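Local atomic coordinates of sulfur oxidation protein SOXB (Thermus thermophilus, PDB entry 2WDC), a protein that binds two manganese ions and probably acts as a hydrolase of the 5'-nucleotidase family in sulfur oxidation. Residues T362-S367 against Y533-G538; I416-L421 against I526-A531. One frame throughout, in Å; residues are numbered along the deposited sequence. Where two conformers were deposited one is given.

Interaction 1 (T362-S367 against Y533-G538); sequences TPLAVS and YLRSVG. With TBU (tertiary-butyl alcohol), chain P.
Val366 and Gly538 join their backbones where the helix 526-537 runs out beside the short strand 365-367. Val366 N donates to Gly538 O over 3.0 Å, with an angle of 155° at the hydrogen and the donor tilted 26° from the carbonyl plane. Beside this bond, Ala365 CA makes a weak, poorly directed CA-H...O contact with the same oxygen at 3.1 Å. Gly538 leaves the helix with positive phi, a backbone shape that glycine adopts readily, and its carbonyl faces the backbone of 365-366. Val366 also makes a backbone hydrogen bond with Val540, and strand 365-367 is the middle one of three, parallel to 539-540 and antiparallel to 414-416.

Apolar packing supplies the rest. Ala365 CB meets Leu534 CB at 3.9 Å, and Leu364 CB approaches the same Leu534 carbon at 4.1 Å. Further out, Leu364 and Arg535 run alongside each other in the same direction, and Leu364 CD2 reaches Arg535 CG at 4.0 Å. Arg535 CG stands anti to its carbonyl carbon (chi1 -71°) and the chain continues extended to NE, which brings CG and NE past the leucine's CD2.

On the helix, Ser536 OG shares a 2.7 Å hydrogen bond with O of a tertiary-butyl alcohol.

One directional backbone bond therefore fixes the helix exit against the strand, while apolar contacts from Leu364 and Ala365 to Leu534 and Arg535 pack the preceding turn against it.

Interaction 2 (I416-L421 against I526-A531); sequences ITWDHL and IYEVLA
Trp418 reaches across to helix 526-537 with the six-membered part of its indole, touching Ala531 and Tyr527 at different atoms. Its chi1 of -97° lies away from any staggered value, and at that setting the six-membered ring meets the other helix. CZ2 comes within 3.3 Å of Ala531 CB, a tight approach, while CZ3 lies 3.6 Å from Tyr527 CD1, which sits at the indole edge, near its plane. The two rings are inclined by 70°. Tyr527 holds its CG between the backbone N and the carbonyl carbon (chi1 44°), and this rotation brings CD1 against the tryptophan.

Helix 418-425 begins here with a capping box: Thr417 OG1 accepts from His420 N, and His420 ND1 accepts from Thr417 N at 3.0 Å. One turn on from Trp418, Leu421 sets CD1 over an indole face, offset toward the rim, and 4.0 Å from Ala531 CB; its CD2 packs on Leu530 CB at 4.2 Å. An alanine in place of Trp418 would remove the indole and is likely to leave the Ala531 methyl and Tyr527 ring without their packing partner, opening a gap between the helices. His359 and Tyr422 also meet the Trp418 rings, and Tyr422 lies edge-to-face with Tyr527.

How the interactions relate
Both contacts use helix 526-537, interaction 2 its first half and interaction 1 its last turn and exit, and their centres lie about 9 Å apart. The principle they illustrate is that chemistry follows place. Interaction 2 is buried, joins helix to helix and has no hydrogen bond across it; interaction 1 is partly buried, joins helix end to strand, and adds a backbone bond to its apolar packing. The two are stitched together by probable hydrogen bonds, Ala365 O to Ile416 N and Leu364 N to Ile416 O, both 2.8 Å, and by leucine packing between Leu364 and Leu421. Both lie away from the manganese site.

Interaction 1 (T362-S367 against Y533-G538)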
loop_
_atom_site.group_PDB
_atom_site.type_symbol
_atom_site.label_atom_id
_atom_site.label_comp_id
_atom_site.label_asym_id
_atom_site.label_seq_id
_atom_site.Cartn_x
_atom_site.Cartn_y
_atom_site.Cartn_z
ATOM N N THR A 362 17.855 -16.094 7.874
ATOM C CA THR A 362 18.090 -16.795 9.137
ATOM C C THR A 362 17.065 -16.315 10.164
ATOM O O THR A 362 16.813 -15.115 10.287
ATOM C CB THR A 362 19.521 -16.565 9.652
ATOM O OG1 THR A 362 20.459 -16.950 8.640
ATOM C CG2 THR A 362 19.776 -17.393 10.916
ATOM N N PRO A 363 16.461 -17.245 10.914
ATOM C CA PRO A 363 15.465 -16.798 11.890
ATOM C C PRO A 363 16.066 -15.934 12.984
ATOM O O PRO A 363 17.100 -16.278 13.561
ATOM C CB PRO A 363 14.961 -18.108 12.500
ATOM C CG PRO A 363 15.149 -19.112 11.421
ATOM C CD PRO A 363 16.423 -18.706 10.715
ATOM N N LEU A 364 15.391 -14.830 13.285
ATOM C CA LEU A 364 15.786 -13.947 14.375
ATOM C C LEU A 364 15.041 -14.365 15.645
ATOM O O LEU A 364 15.591 -14.318 16.755
ATOM C CB LEU A 364 15.456 -12.484 14.047
ATOM C CG LEU A 364 16.285 -11.847 12.928
ATOM C CD1 LEU A 364 15.713 -10.484 12.533
ATOM C CD2 LEU A 364 17.736 -11.708 13.374
ATOM N N ALA A 365 13.774 -14.747 15.478
ATOM C CA ALA A 365 12.933 -15.161 16.596
ATOM C C ALA A 365 11.724 -15.869 16.018
ATOM O O ALA A 365 11.476 -15.788 14.818
ATOM C CB ALA A 365 12.474 -13.945 17.402
ATOM N N VAL A 366 10.970 -16.548 16.872
ATOM C CA VAL A 366 9.738 -17.197 16.438
ATOM C C VAL A 366 8.562 -16.436 17.031
ATOM O O VAL A 366 8.574 -16.079 18.202
ATOM C CB VAL A 366 9.693 -18.672 16.882
ATOM C CG1 VAL A 366 8.286 -19.246 16.661
ATOM C CG2 VAL A 366 10.731 -19.476 16.120
ATOM N N SER A 367 7.526 -16.199 16.229
ATOM C CA SER A 367 6.337 -15.538 16.747
ATOM C C SER A 367 5.305 -16.606 17.079
ATOM O O SER A 367 4.996 -17.450 16.239
ATOM C CB SER A 367 5.735 -14.581 15.709
ATOM O OG SER A 367 4.604 -13.937 16.260
ATOM N N TYR A 533 16.338 -6.626 19.704
ATOM C CA TYR A 533 15.307 -7.131 20.595
ATOM C C TYR A 533 14.950 -8.584 20.296
ATOM O O TYR A 533 14.905 -9.418 21.210
ATOM C CB TYR A 533 14.059 -6.260 20.482
ATOM C CG TYR A 533 12.882 -6.770 21.275
ATOM C CD1 TYR A 533 12.870 -6.679 22.660
ATOM C CD2 TYR A 533 11.778 -7.331 20.634
ATOM C CE1 TYR A 533 11.786 -7.132 23.399
ATOM C CE2 TYR A 533 10.696 -7.787 21.362
ATOM C CZ TYR A 533 10.704 -7.683 22.742
ATOM O OH TYR A 533 9.623 -8.120 23.473
ATOM N N LEU A 534 14.673 -8.884 19.025
ATOM C CA LEU A 534 14.278 -10.234 18.637
ATOM C C LEU A 534 15.348 -11.287 18.931
ATOM O O LEU A 534 15.029 -12.364 19.438
ATOM C CB LEU A 534 13.856 -10.273 17.167
ATOM C CG LEU A 534 12.617 -9.431 16.857
ATOM C CD1 LEU A 534 12.363 -9.429 15.339
ATOM C CD2 LEU A 534 11.393 -9.968 17.614
ATOM N N ARG A 535 16.607 -10.977 18.628
ATOM C CA ARG A 535 17.717 -11.906 18.909
ATOM C C ARG A 535 17.771 -12.197 20.405
ATOM O O ARG A 535 18.011 -13.328 20.829
ATOM C CB ARG A 535 19.061 -11.273 18.525
ATOM C CG ARG A 535 19.338 -11.116 17.042
ATOM C CD ARG A 535 20.570 -10.222 16.862
ATOM N NE ARG A 535 20.803 -9.847 15.471
ATOM C CZ ARG A 535 21.220 -8.648 15.078
ATOM N NH1 ARG A 535 21.407 -8.404 13.785
ATOM N NH2 ARG A 535 21.450 -7.691 15.971
ATOM N N SER A 536 17.570 -11.160 21.203
ATOM C CA SER A 536 17.608 -11.289 22.655
ATOM C C SER A 536 16.493 -12.185 23.200
ATOM O O SER A 536 16.763 -13.152 23.919
ATOM C CB SER A 536 17.583 -9.907 23.325
ATOM O OG SER A 536 17.487 -10.006 24.745
ATOM N N VAL A 537 15.246 -11.870 22.853
ATOM C CA VAL A 537 14.096 -12.624 23.357
ATOM C C VAL A 537 13.883 -14.025 22.775
ATOM O O VAL A 537 13.338 -14.898 23.460
ATOM C CB VAL A 537 12.800 -11.787 23.366
ATOM C CG1 VAL A 537 13.005 -10.488 24.136
ATOM C CG2 VAL A 537 12.341 -11.495 21.945
ATOM N N GLY A 538 14.259 -14.237 21.517
ATOM C CA GLY A 538 14.130 -15.536 20.876
ATOM C C GLY A 538 12.722 -15.898 20.421
ATOM O O GLY A 538 12.554 -16.509 19.373
HETATM O O TBU P . 17.635 -7.652 26.035
HETATM C C TBU P . 16.525 -6.772 25.775
HETATM C C1 TBU P . 16.427 -6.520 24.268
HETATM C C2 TBU P . 15.244 -7.448 26.264
HETATM C C3 TBU P . 16.755 -5.440 26.490
#

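Interaction 2 (I416-L421 against I526-A531)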
loop_
_atom_site.group_PDB
_atom_site.type_symbol
_atom_site.label_atom_id
_atom_site.label_comp_id
_atom_site.label_asym_id
_atom_site.label_seq_id
_atom_site.Cartn_x
_atom_site.Cartn_y
_atom_site.Cartn_z
ATOM N N ILE A 416 10.529 -14.991 12.311
ATOM C CA ILE A 416 10.692 -13.625 11.804
ATOM C C ILE A 416 12.134 -13.513 11.317
ATOM O O ILE A 416 13.066 -13.866 12.047
ATOM C CB ILE A 416 10.434 -12.583 12.909
ATOM C CG1 ILE A 416 9.031 -12.735 13.506
ATOM C CG2 ILE A 416 10.665 -11.156 12.399
ATOM C CD1 ILE A 416 8.824 -11.901 14.778
ATOM N N THR A 417 12.313 -12.993 10.105
ATOM C CA THR A 417 13.642 -12.850 9.497
ATOM C C THR A 417 13.943 -11.393 9.188
ATOM O O THR A 417 13.060 -10.529 9.286
ATOM C CB THR A 417 13.704 -13.620 8.173
ATOM O OG1 THR A 417 12.830 -12.981 7.228
ATOM C CG2 THR A 417 13.283 -15.085 8.370
ATOM N N TRP A 418 15.177 -11.127 8.756
ATOM C CA TRP A 418 15.547 -9.770 8.352
ATOM C C TRP A 418 14.704 -9.348 7.144
ATOM O O TRP A 418 14.334 -8.182 7.024
ATOM C CB TRP A 418 17.036 -9.698 7.990
ATOM C CG TRP A 418 17.887 -9.196 9.108
ATOM C CD1 TRP A 418 18.731 -9.938 9.898
ATOM C CD2 TRP A 418 17.997 -7.843 9.568
ATOM N NE1 TRP A 418 19.364 -9.125 10.806
ATOM C CE2 TRP A 418 18.936 -7.835 10.628
ATOM C CE3 TRP A 418 17.436 -6.627 9.155
ATOM C CZ2 TRP A 418 19.305 -6.663 11.294
ATOM C CZ3 TRP A 418 17.804 -5.467 9.815
ATOM C CH2 TRP A 418 18.735 -5.493 10.870
ATOM N N ASP A 419 14.387 -10.295 6.267
ATOM C CA ASP A 419 13.576 -9.965 5.098
ATOM C C ASP A 419 12.207 -9.452 5.530
ATOM O O ASP A 419 11.680 -8.507 4.929
ATOM C CB ASP A 419 13.467 -11.124 4.107
ATOM C CG ASP A 419 13.111 -10.652 2.703
ATOM O OD1 ASP A 419 13.760 -9.701 2.208
ATOM O OD2 ASP A 419 12.150 -11.195 2.122
ATOM N N HIS A 420 11.669 -10.020 6.611
ATOM C CA HIS A 420 10.414 -9.520 7.182
ATOM C C HIS A 420 10.640 -8.127 7.780
ATOM O O HIS A 420 9.805 -7.229 7.631
ATOM C CB HIS A 420 9.918 -10.441 8.305
ATOM C CG HIS A 420 9.464 -11.786 7.832
ATOM N ND1 HIS A 420 9.812 -12.950 8.485
ATOM C CD2 HIS A 420 8.665 -12.156 6.803
ATOM C CE1 HIS A 420 9.257 -13.981 7.871
ATOM N NE2 HIS A 420 8.558 -13.527 6.842
ATOM N N LEU A 421 11.745 -7.945 8.507
ATOM C CA LEU A 421 11.993 -6.640 9.110
ATOM C C LEU A 421 12.030 -5.556 8.034
ATOM O O LEU A 421 11.499 -4.468 8.239
ATOM C CB LEU A 421 13.296 -6.624 9.915
ATOM C CG LEU A 421 13.318 -7.500 11.173
ATOM C CD1 LEU A 421 14.585 -7.163 11.975
ATOM C CD2 LEU A 421 12.069 -7.296 12.017
ATOM N N ILE A 526 15.402 1.769 12.789
ATOM C CA ILE A 526 14.452 1.016 13.597
ATOM C C ILE A 526 14.693 -0.492 13.476
ATOM O O ILE A 526 14.543 -1.224 14.461
ATOM C CB ILE A 526 12.988 1.391 13.248
ATOM C CG1 ILE A 526 11.999 0.657 14.167
ATOM C CG2 ILE A 526 12.684 1.045 11.781
ATOM C CD1 ILE A 526 12.135 0.967 15.642
ATOM N N TYR A 527 15.036 -0.965 12.284
ATOM C CA TYR A 527 15.248 -2.401 12.096
ATOM C C TYR A 527 16.434 -2.956 12.892
ATOM O O TYR A 527 16.422 -4.121 13.282
ATOM C CB TYR A 527 15.247 -2.831 10.620
ATOM C CG TYR A 527 16.031 -1.931 9.691
ATOM C CD1 TYR A 527 17.419 -1.917 9.712
ATOM C CD2 TYR A 527 15.385 -1.157 8.730
ATOM C CE1 TYR A 527 18.145 -1.127 8.828
ATOM C CE2 TYR A 527 16.103 -0.384 7.828
ATOM C CZ TYR A 527 17.477 -0.364 7.891
ATOM O OH TYR A 527 18.182 0.436 7.018
ATOM N N GLU A 528 17.418 -2.107 13.193
ATOM C CA GLU A 528 18.546 -2.535 14.029
ATOM C C GLU A 528 18.061 -2.734 15.470
ATOM O O GLU A 528 18.454 -3.694 16.152
ATOM C CB GLU A 528 19.676 -1.499 13.977
ATOM C CG GLU A 528 20.313 -1.395 12.597
ATOM C CD GLU A 528 20.967 -2.693 12.132
ATOM O OE1 GLU A 528 21.240 -3.582 12.972
ATOM O OE2 GLU A 528 21.239 -2.811 10.916
ATOM N N VAL A 529 17.177 -1.855 15.925
ATOM C CA VAL A 529 16.597 -1.966 17.257
ATOM C C VAL A 529 15.763 -3.249 17.335
ATOM O O VAL A 529 15.829 -4.002 18.318
ATOM C CB VAL A 529 15.737 -0.725 17.587
ATOM C CG1 VAL A 529 15.023 -0.880 18.925
ATOM C CG2 VAL A 529 16.593 0.548 17.561
ATOM N N LEU A 530 14.966 -3.491 16.299
ATOM C CA LEU A 530 14.129 -4.686 16.277
ATOM C C LEU A 530 14.950 -5.967 16.255
ATOM O O LEU A 530 14.636 -6.913 16.976
ATOM C CB LEU A 530 13.172 -4.650 15.091
ATOM C CG LEU A 530 12.175 -3.496 15.189
ATOM C CD1 LEU A 530 11.362 -3.419 13.922
ATOM C CD2 LEU A 530 11.257 -3.673 16.406
ATOM N N ALA A 531 15.980 -6.024 15.418
ATOM C CA ALA A 531 16.809 -7.225 15.377
ATOM C C ALA A 531 17.467 -7.464 16.739
ATOM O O ALA A 531 17.533 -8.600 17.203
ATOM C CB ALA A 531 17.851 -7.143 14.270
#